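Local atomic coordinates of TRAP dicarboxylate transporter-DctP subunit (Desulfovibrio desulfuricans subsp. desulfuricans, PDB entry 4NHB), a protein that binds sn-glycerol 3-phosphate and, as a TRAP-family periplasmic solute-binding protein, probably delivers it to a membrane transporter. Residues Leu99-Ala104 with Thr135-Leu140; Ala145-Phe150 with Asp267-Met272. One frame throughout, in Å; residues are numbered along the deposited sequence.

Contact 1 of 2, residues Leu99-Ala104 with Thr135-Leu140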
ATOM      1  N   LEU A  99     -11.136  -8.342   5.555  1.00 13.58           N
ATOM      2  CA  LEU A  99     -12.050  -9.217   4.847  1.00 16.27           C
ATOM      3  C   LEU A  99     -11.462 -10.550   4.430  1.00 23.17           C
ATOM      4  O   LEU A  99     -12.198 -11.452   4.027  1.00 23.19           O
ATOM      5  CB  LEU A  99     -12.476  -8.530   3.579  1.00 16.37           C
ATOM      6  CG  LEU A  99     -12.887  -7.068   3.748  1.00 18.10           C
ATOM      7  CD1 LEU A  99     -13.145  -6.461   2.407  1.00 22.33           C
ATOM      8  CD2 LEU A  99     -14.101  -7.003   4.606  1.00 22.24           C
ATOM      9  N   HIS A 100     -10.139 -10.661   4.458  1.00 17.61           N
ATOM     10  CA  HIS A 100      -9.475 -11.831   3.902  1.00 12.74           C
ATOM     11  C   HIS A 100      -8.045 -11.797   4.372  1.00 18.97           C
ATOM     12  O   HIS A 100      -7.205 -11.062   3.828  1.00 18.55           O
ATOM     13  CB  HIS A 100      -9.590 -11.846   2.374  1.00 15.24           C
ATOM     14  CG  HIS A 100      -8.923 -13.013   1.719  1.00 18.99           C
ATOM     15  ND1 HIS A 100      -9.254 -14.318   2.008  1.00 22.96           N
ATOM     16  CD2 HIS A 100      -7.945 -13.072   0.783  1.00 17.99           C
ATOM     17  CE1 HIS A 100      -8.516 -15.131   1.278  1.00 22.36           C
ATOM     18  NE2 HIS A 100      -7.714 -14.400   0.525  1.00 22.48           N
ATOM     19  N   PRO A 101      -7.762 -12.551   5.432  1.00 17.19           N
ATOM     20  CA  PRO A 101      -6.439 -12.477   6.058  1.00 19.48           C
ATOM     21  C   PRO A 101      -5.257 -12.574   5.095  1.00 13.64           C
ATOM     22  O   PRO A 101      -4.253 -11.930   5.369  1.00 14.30           O
ATOM     23  CB  PRO A 101      -6.473 -13.641   7.047  1.00 23.89           C
ATOM     24  CG  PRO A 101      -7.926 -13.659   7.494  1.00 25.77           C
ATOM     25  CD  PRO A 101      -8.740 -13.244   6.295  1.00 18.99           C
ATOM     26  N   ALA A 102      -5.362 -13.329   4.011  1.00 12.87           N
ATOM     27  CA  ALA A 102      -4.217 -13.545   3.159  1.00 12.35           C
ATOM     28  C   ALA A 102      -3.764 -12.217   2.524  1.00 13.59           C
ATOM     29  O   ALA A 102      -2.568 -12.048   2.226  1.00 11.31           O
ATOM     30  CB  ALA A 102      -4.513 -14.574   2.071  1.00 20.96           C
ATOM     31  N   MET A 103      -4.700 -11.282   2.351  1.00 14.35           N
ATOM     32  CA  MET A 103      -4.355  -9.966   1.760  1.00 12.07           C
ATOM     33  C   MET A 103      -3.239  -9.292   2.530  1.00 11.46           C
ATOM     34  O   MET A 103      -2.441  -8.535   1.951  1.00 13.21           O
ATOM     35  CB  MET A 103      -5.573  -9.061   1.691  1.00 13.05           C
ATOM     36  CG  MET A 103      -6.712  -9.595   0.871  1.00  9.74           C
ATOM     37  SD  MET A 103      -6.244  -9.955  -0.818  1.00 13.64           S
ATOM     38  CE  MET A 103      -6.922  -8.592  -1.744  1.00 25.21           C
ATOM     39  N   ALA A 104      -3.176  -9.546   3.839  1.00 12.40           N
ATOM     40  CA  ALA A 104      -2.085  -9.003   4.659  1.00 15.86           C
ATOM     41  C   ALA A 104      -0.736  -9.391   4.095  1.00 13.41           C
ATOM     42  O   ALA A 104       0.212  -8.633   4.184  1.00 10.07           O
ATOM     43  CB  ALA A 104      -2.190  -9.482   6.098  1.00 14.11           C
ATOM     44  N   THR A 135     -12.681 -12.541  -3.572  1.00 10.87           N
ATOM     45  CA  THR A 135     -13.865 -11.921  -4.158  1.00 21.94           C
ATOM     46  C   THR A 135     -15.144 -12.520  -3.582  1.00 25.58           C
ATOM     47  O   THR A 135     -16.144 -11.835  -3.418  1.00 22.02           O
ATOM     48  CB  THR A 135     -13.920 -12.109  -5.672  1.00 21.09           C
ATOM     49  OG1 THR A 135     -12.821 -11.445  -6.291  1.00 22.87           O
ATOM     50  CG2 THR A 135     -15.211 -11.538  -6.220  1.00 26.47           C
ATOM     51  N   GLU A 136     -15.102 -13.817  -3.305  1.00 32.06           N
ATOM     52  CA  GLU A 136     -16.222 -14.515  -2.694  1.00 34.56           C
ATOM     53  C   GLU A 136     -16.526 -13.947  -1.323  1.00 28.06           C
ATOM     54  O   GLU A 136     -17.683 -13.842  -0.938  1.00 28.99           O
ATOM     55  CB  GLU A 136     -15.901 -16.009  -2.567  1.00 39.97           C
ATOM     56  CG  GLU A 136     -15.904 -16.742  -3.899  1.00 45.63           C
ATOM     57  CD  GLU A 136     -14.507 -16.949  -4.491  1.00 47.85           C
ATOM     58  OE1 GLU A 136     -13.661 -15.996  -4.512  1.00 41.11           O
ATOM     59  OE2 GLU A 136     -14.265 -18.098  -4.911  1.00 45.90           O
ATOM     60  N   LYS A 137     -15.474 -13.597  -0.585  1.00 20.73           N
ATOM     61  CA  LYS A 137     -15.625 -13.027   0.753  1.00 22.60           C
ATOM     62  C   LYS A 137     -16.014 -11.538   0.765  1.00 29.53           C
ATOM     63  O   LYS A 137     -16.632 -11.046   1.726  1.00 28.53           O
ATOM     64  CB  LYS A 137     -14.322 -13.174   1.533  1.00 19.60           C
ATOM     65  CG  LYS A 137     -13.928 -14.592   1.896  1.00 30.69           C
ATOM     66  CD  LYS A 137     -12.953 -14.557   3.058  1.00 31.00           C
ATOM     67  CE  LYS A 137     -12.043 -15.774   3.078  1.00 32.84           C
ATOM     68  NZ  LYS A 137     -11.159 -15.761   4.283  1.00 29.25           N
ATOM     69  N   SER A 138     -15.638 -10.811  -0.286  1.00 21.24           N
ATOM     70  CA  SER A 138     -15.627  -9.354  -0.205  1.00 19.49           C
ATOM     71  C   SER A 138     -16.617  -8.659  -1.130  1.00 19.29           C
ATOM     72  O   SER A 138     -17.069  -7.567  -0.840  1.00 24.52           O
ATOM     73  CB  SER A 138     -14.211  -8.839  -0.521  1.00 16.84           C
ATOM     74  OG  SER A 138     -13.836  -9.201  -1.843  1.00 14.58           O
ATOM     75  N   GLY A 139     -16.933  -9.278  -2.254  1.00 18.01           N
ATOM     76  CA  GLY A 139     -17.719  -8.606  -3.273  1.00 15.99           C
ATOM     77  C   GLY A 139     -16.846  -7.700  -4.128  1.00 17.04           C
ATOM     78  O   GLY A 139     -17.371  -6.971  -4.960  1.00 16.94           O
ATOM     79  N   LEU A 140     -15.518  -7.765  -3.927  1.00 17.81           N
ATOM     80  CA  LEU A 140     -14.567  -6.954  -4.690  1.00 12.72           C
ATOM     81  C   LEU A 140     -13.634  -7.828  -5.525  1.00  8.97           C
ATOM     82  O   LEU A 140     -13.296  -8.947  -5.145  1.00 14.65           O
ATOM     83  CB  LEU A 140     -13.705  -6.085  -3.763  1.00 18.72           C
ATOM     84  CG  LEU A 140     -14.462  -5.154  -2.802  1.00 15.79           C
ATOM     85  CD1 LEU A 140     -13.537  -4.476  -1.860  1.00 20.18           C
ATOM     86  CD2 LEU A 140     -15.240  -4.133  -3.544  1.00 15.84           C
TER
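An exposed lysine gives a weak hydrogen bond to the edge of a buried histidine: Lys137 NZ meets His100 ND1 in the ring plane at 3.3 Å. The opposite ring nitrogen, NE2, donates to Ile130 O, its stronger partner, and with the weak bond at ND1 this limits rotation of the imidazole. With CG anti to the backbone N (chi1 180°), the His100 ring is carried to Lys137 edge first, and the backbone N of Ala102 sits over one ring face. Lys137 reaches the ring at about a right angle with a chain extended beyond CG, and its aliphatic part touches too: CD is 3.3 Å from Leu99 O and CE 3.3 Å from His100 ND1. Pro101 CD is a further neighbour of NZ. Beside it, Leu99 turns its CD1 branch onto Ser138 CB at 3.9 Å. The hydroxyl of Ser138 turns back to its own segment, where OG accepts from Leu140 N (3.0 Å, N-H...O 158°) in an ST turn, and also bonds to Phe134 O. Thr135 OG1 donates to Leu140 O at 2.8 Å, which ties the turn together again past Gly139, the residue of positive phi that follows the helix. The contact thus sets the loop following strand 89-92 against the C-terminal end of helix 134-138, just before strand 140-142, with Arg83 of helix 75-84 touching Leu99 and bonding to Ser138 O.

Contact 2 of 2, residues Ala145-Phe150 with Asp267-Met272; sequences AFPLGF and DDVWAM
Pro147 lays its ring over one face of the Trp270 indole, with CD 3.4 Å from the centroid of the six-membered ring and 17° off its normal, a close CH-pi contact. The neighbouring CG leans on the outer part of the same ring, 3.5 Å from Trp270 CE3. Phe146 CA lies 3.7 Å from Trp270 NE1, near the rim of the ring, so the indole meets the strand backbone as well as the proline. Trp270 leaves its helix with CG anti to the carbonyl carbon, and this sends the end of the indole back to the strand although its CB bond does not aim there. From that position NE1 donates to Ala145 O at 2.9 Å. The bond is bent, with an N-H...O angle of 134°, and the oxygen lies well out of the indole plane; it nevertheless gives a buried polar N-H a partner and helps set the turn of the ring, together with the proline on its face. One helical position earlier, Val269 points at the strand and puts its CG1 methyl into the angle between Pro147 O (3.4 Å) and Phe146 CD1 (3.8 Å). Phe146 directs its ring away from the indole and against His238, a residue that binds sn-glycerol 3-phosphate. Leu115, Arg119 and Met122 of helix 115-122 also touch Trp270. Helix segment 267-272 and strand segment 146-150 run 32° from parallel, their axes 7.1 Å apart at closest approach. The long helix 252-286 is thereby packed on strand 146-155 of the mixed sheet, an alpha/beta layering characteristic of the periplasmic binding protein fold.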
ATOM      1  N   ALA A 145      -1.751  -4.903  -8.742  1.00  7.50           N
ATOM      2  CA  ALA A 145      -0.921  -4.666  -7.555  1.00  5.49           C
ATOM      3  C   ALA A 145       0.236  -3.740  -7.960  1.00 10.75           C
ATOM      4  O   ALA A 145       0.795  -3.880  -9.034  1.00 10.09           O
ATOM      5  CB  ALA A 145      -0.411  -5.950  -7.020  1.00  9.32           C
ATOM      6  N   PHE A 146       0.577  -2.768  -7.121  1.00  8.07           N
ATOM      7  CA  PHE A 146       1.600  -1.838  -7.490  1.00  6.30           C
ATOM      8  C   PHE A 146       2.175  -1.271  -6.208  1.00  6.33           C
ATOM      9  O   PHE A 146       1.518  -1.281  -5.153  1.00  8.17           O
ATOM     10  CB  PHE A 146       1.047  -0.752  -8.426  1.00  3.72           C
ATOM     11  CG  PHE A 146      -0.124   0.030  -7.858  1.00  8.24           C
ATOM     12  CD1 PHE A 146       0.074   1.102  -7.008  1.00  6.36           C
ATOM     13  CD2 PHE A 146      -1.437  -0.326  -8.163  1.00  7.66           C
ATOM     14  CE1 PHE A 146      -1.017   1.809  -6.489  1.00 10.01           C
ATOM     15  CE2 PHE A 146      -2.517   0.376  -7.651  1.00  9.28           C
ATOM     16  CZ  PHE A 146      -2.307   1.443  -6.814  1.00  9.35           C
ATOM     17  N   PRO A 147       3.409  -0.784  -6.269  1.00  7.74           N
ATOM     18  CA  PRO A 147       3.999  -0.384  -4.991  1.00  4.06           C
ATOM     19  C   PRO A 147       3.752   1.103  -4.655  1.00  9.38           C
ATOM     20  O   PRO A 147       3.602   1.943  -5.552  1.00 10.20           O
ATOM     21  CB  PRO A 147       5.489  -0.569  -5.241  1.00  8.52           C
ATOM     22  CG  PRO A 147       5.643  -0.259  -6.740  1.00 11.96           C
ATOM     23  CD  PRO A 147       4.376  -0.779  -7.377  1.00 13.09           C
ATOM     24  N   LEU A 148       3.789   1.416  -3.369  1.00  5.98           N
ATOM     25  CA  LEU A 148       3.917   2.788  -2.886  1.00  4.28           C
ATOM     26  C   LEU A 148       5.347   3.022  -2.377  1.00  6.63           C
ATOM     27  O   LEU A 148       5.791   4.168  -2.267  1.00  9.31           O
ATOM     28  CB  LEU A 148       2.862   3.112  -1.803  1.00  3.26           C
ATOM     29  CG  LEU A 148       1.454   3.585  -2.258  1.00  8.31           C
ATOM     30  CD1 LEU A 148       0.806   2.687  -3.256  1.00 11.87           C
ATOM     31  CD2 LEU A 148       0.513   3.856  -1.084  1.00  7.59           C
ATOM     32  N   GLY A 149       6.050   1.934  -2.105  1.00  7.47           N
ATOM     33  CA  GLY A 149       7.441   2.003  -1.735  1.00 10.31           C
ATOM     34  C   GLY A 149       7.755   1.354  -0.409  1.00  8.74           C
ATOM     35  O   GLY A 149       6.877   1.162   0.424  1.00 10.23           O
ATOM     36  N   PHE A 150       9.033   1.024  -0.211  1.00  7.02           N
ATOM     37  CA  PHE A 150       9.508   0.510   1.036  1.00  6.93           C
ATOM     38  C   PHE A 150       9.346   1.509   2.184  1.00  7.64           C
ATOM     39  O   PHE A 150       9.520   2.705   1.995  1.00  9.55           O
ATOM     40  CB  PHE A 150      10.983   0.093   0.906  1.00 12.96           C
ATOM     41  CG  PHE A 150      11.166  -1.233   0.172  1.00 13.78           C
ATOM     42  CD1 PHE A 150      10.985  -2.451   0.834  1.00 12.63           C
ATOM     43  CD2 PHE A 150      11.487  -1.241  -1.176  1.00 14.26           C
ATOM     44  CE1 PHE A 150      11.149  -3.676   0.154  1.00 15.91           C
ATOM     45  CE2 PHE A 150      11.648  -2.462  -1.869  1.00 15.76           C
ATOM     46  CZ  PHE A 150      11.482  -3.667  -1.206  1.00 11.39           C
ATOM     47  N   ASP A 267       1.644  -0.998 -14.178  1.00 11.75           N
ATOM     48  CA  ASP A 267       2.965  -1.059 -14.834  1.00 14.10           C
ATOM     49  C   ASP A 267       3.702   0.308 -14.775  1.00  8.80           C
ATOM     50  O   ASP A 267       4.920   0.367 -14.527  1.00  8.76           O
ATOM     51  CB  ASP A 267       2.817  -1.595 -16.278  1.00 18.31           C
ATOM     52  CG  ASP A 267       2.641  -3.130 -16.321  1.00 31.64           C
ATOM     53  OD1 ASP A 267       2.622  -3.797 -15.257  1.00 28.55           O
ATOM     54  OD2 ASP A 267       2.504  -3.702 -17.414  1.00 26.97           O
ATOM     55  N   ASP A 268       2.965   1.390 -14.948  1.00  9.78           N
ATOM     56  CA  ASP A 268       3.530   2.739 -14.894  1.00 12.31           C
ATOM     57  C   ASP A 268       4.065   3.041 -13.498  1.00 10.69           C
ATOM     58  O   ASP A 268       5.139   3.608 -13.332  1.00 13.21           O
ATOM     59  CB  ASP A 268       2.457   3.759 -15.248  1.00 12.09           C
ATOM     60  CG  ASP A 268       2.110   3.773 -16.754  1.00 19.81           C
ATOM     61  OD1 ASP A 268       2.840   3.173 -17.552  1.00 19.50           O
ATOM     62  OD2 ASP A 268       1.098   4.385 -17.114  1.00 23.23           O
ATOM     63  N   VAL A 269       3.290   2.661 -12.480  1.00  9.54           N
ATOM     64  CA  VAL A 269       3.653   2.964 -11.089  1.00  8.75           C
ATOM     65  C   VAL A 269       4.897   2.155 -10.664  1.00  8.65           C
ATOM     66  O   VAL A 269       5.826   2.700  -9.995  1.00  8.62           O
ATOM     67  CB  VAL A 269       2.503   2.684 -10.137  1.00  8.73           C
ATOM     68  CG1 VAL A 269       2.958   2.862  -8.709  1.00  8.66           C
ATOM     69  CG2 VAL A 269       1.272   3.580 -10.452  1.00  9.06           C
ATOM     70  N   TRP A 270       4.921   0.861 -11.018  1.00 11.42           N
ATOM     71  CA  TRP A 270       6.112   0.009 -10.717  1.00 12.05           C
ATOM     72  C   TRP A 270       7.349   0.705 -11.252  1.00 19.28           C
ATOM     73  O   TRP A 270       8.414   0.680 -10.650  1.00 17.71           O
ATOM     74  CB  TRP A 270       6.060  -1.368 -11.385  1.00 10.07           C
ATOM     75  CG  TRP A 270       5.221  -2.341 -10.673  1.00 18.11           C
ATOM     76  CD1 TRP A 270       3.973  -2.751 -11.028  1.00  8.52           C
ATOM     77  CD2 TRP A 270       5.558  -3.047  -9.480  1.00 12.98           C
ATOM     78  NE1 TRP A 270       3.488  -3.664 -10.111  1.00 14.17           N
ATOM     79  CE2 TRP A 270       4.446  -3.866  -9.148  1.00 14.05           C
ATOM     80  CE3 TRP A 270       6.678  -3.060  -8.651  1.00 14.72           C
ATOM     81  CZ2 TRP A 270       4.425  -4.676  -8.018  1.00  8.30           C
ATOM     82  CZ3 TRP A 270       6.661  -3.872  -7.537  1.00 13.39           C
ATOM     83  CH2 TRP A 270       5.535  -4.674  -7.227  1.00 10.61           C
ATOM     84  N   ALA A 271       7.191   1.292 -12.434  1.00 16.03           N
ATOM     85  CA  ALA A 271       8.311   1.933 -13.110  1.00 20.81           C
ATOM     86  C   ALA A 271       8.669   3.317 -12.594  1.00 21.09           C
ATOM     87  O   ALA A 271       9.707   3.818 -12.985  1.00 24.52           O
ATOM     88  CB  ALA A 271       8.067   1.972 -14.612  1.00 16.88           C
ATOM     89  N   MET A 272       7.864   3.942 -11.719  1.00 15.92           N
ATOM     90  CA  MET A 272       8.220   5.273 -11.244  1.00 24.63           C
ATOM     91  C   MET A 272       8.678   5.376  -9.792  1.00 23.38           C
ATOM     92  O   MET A 272       9.226   6.376  -9.411  1.00 16.57           O
ATOM     93  CB  MET A 272       7.073   6.256 -11.448  1.00 31.76           C
ATOM     94  CG  MET A 272       5.838   5.937 -10.700  1.00 33.62           C
ATOM     95  SD  MET A 272       4.502   7.077 -11.103  1.00 29.73           S
ATOM     96  CE  MET A 272       4.037   6.621 -12.757  1.00 35.33           C
TER

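In the fold
Contact 2 is wholly buried near the middle of the chain, whereas contact 1, some 22 Å away between centres, is partly buried and has an exposed lysine at its rim. The chemistry follows the place: aromatic, proline and valine surfaces with one indole-to-carbonyl bond in the core, a weak lysine-histidine bond over aliphatic contacts nearer the surface. Contact 1 joins a loop to a helix end leading into strand 140-142, contact 2 a strand to a long helix. They share no element, but strand 235-243 pairs with both 140-142 and 146-155. The ligand lies about 13 Å from the side chain of Leu99 and about 10 Å from that of Phe146; contact 2 adjoins pocket residue His238, contact 1 is farther off.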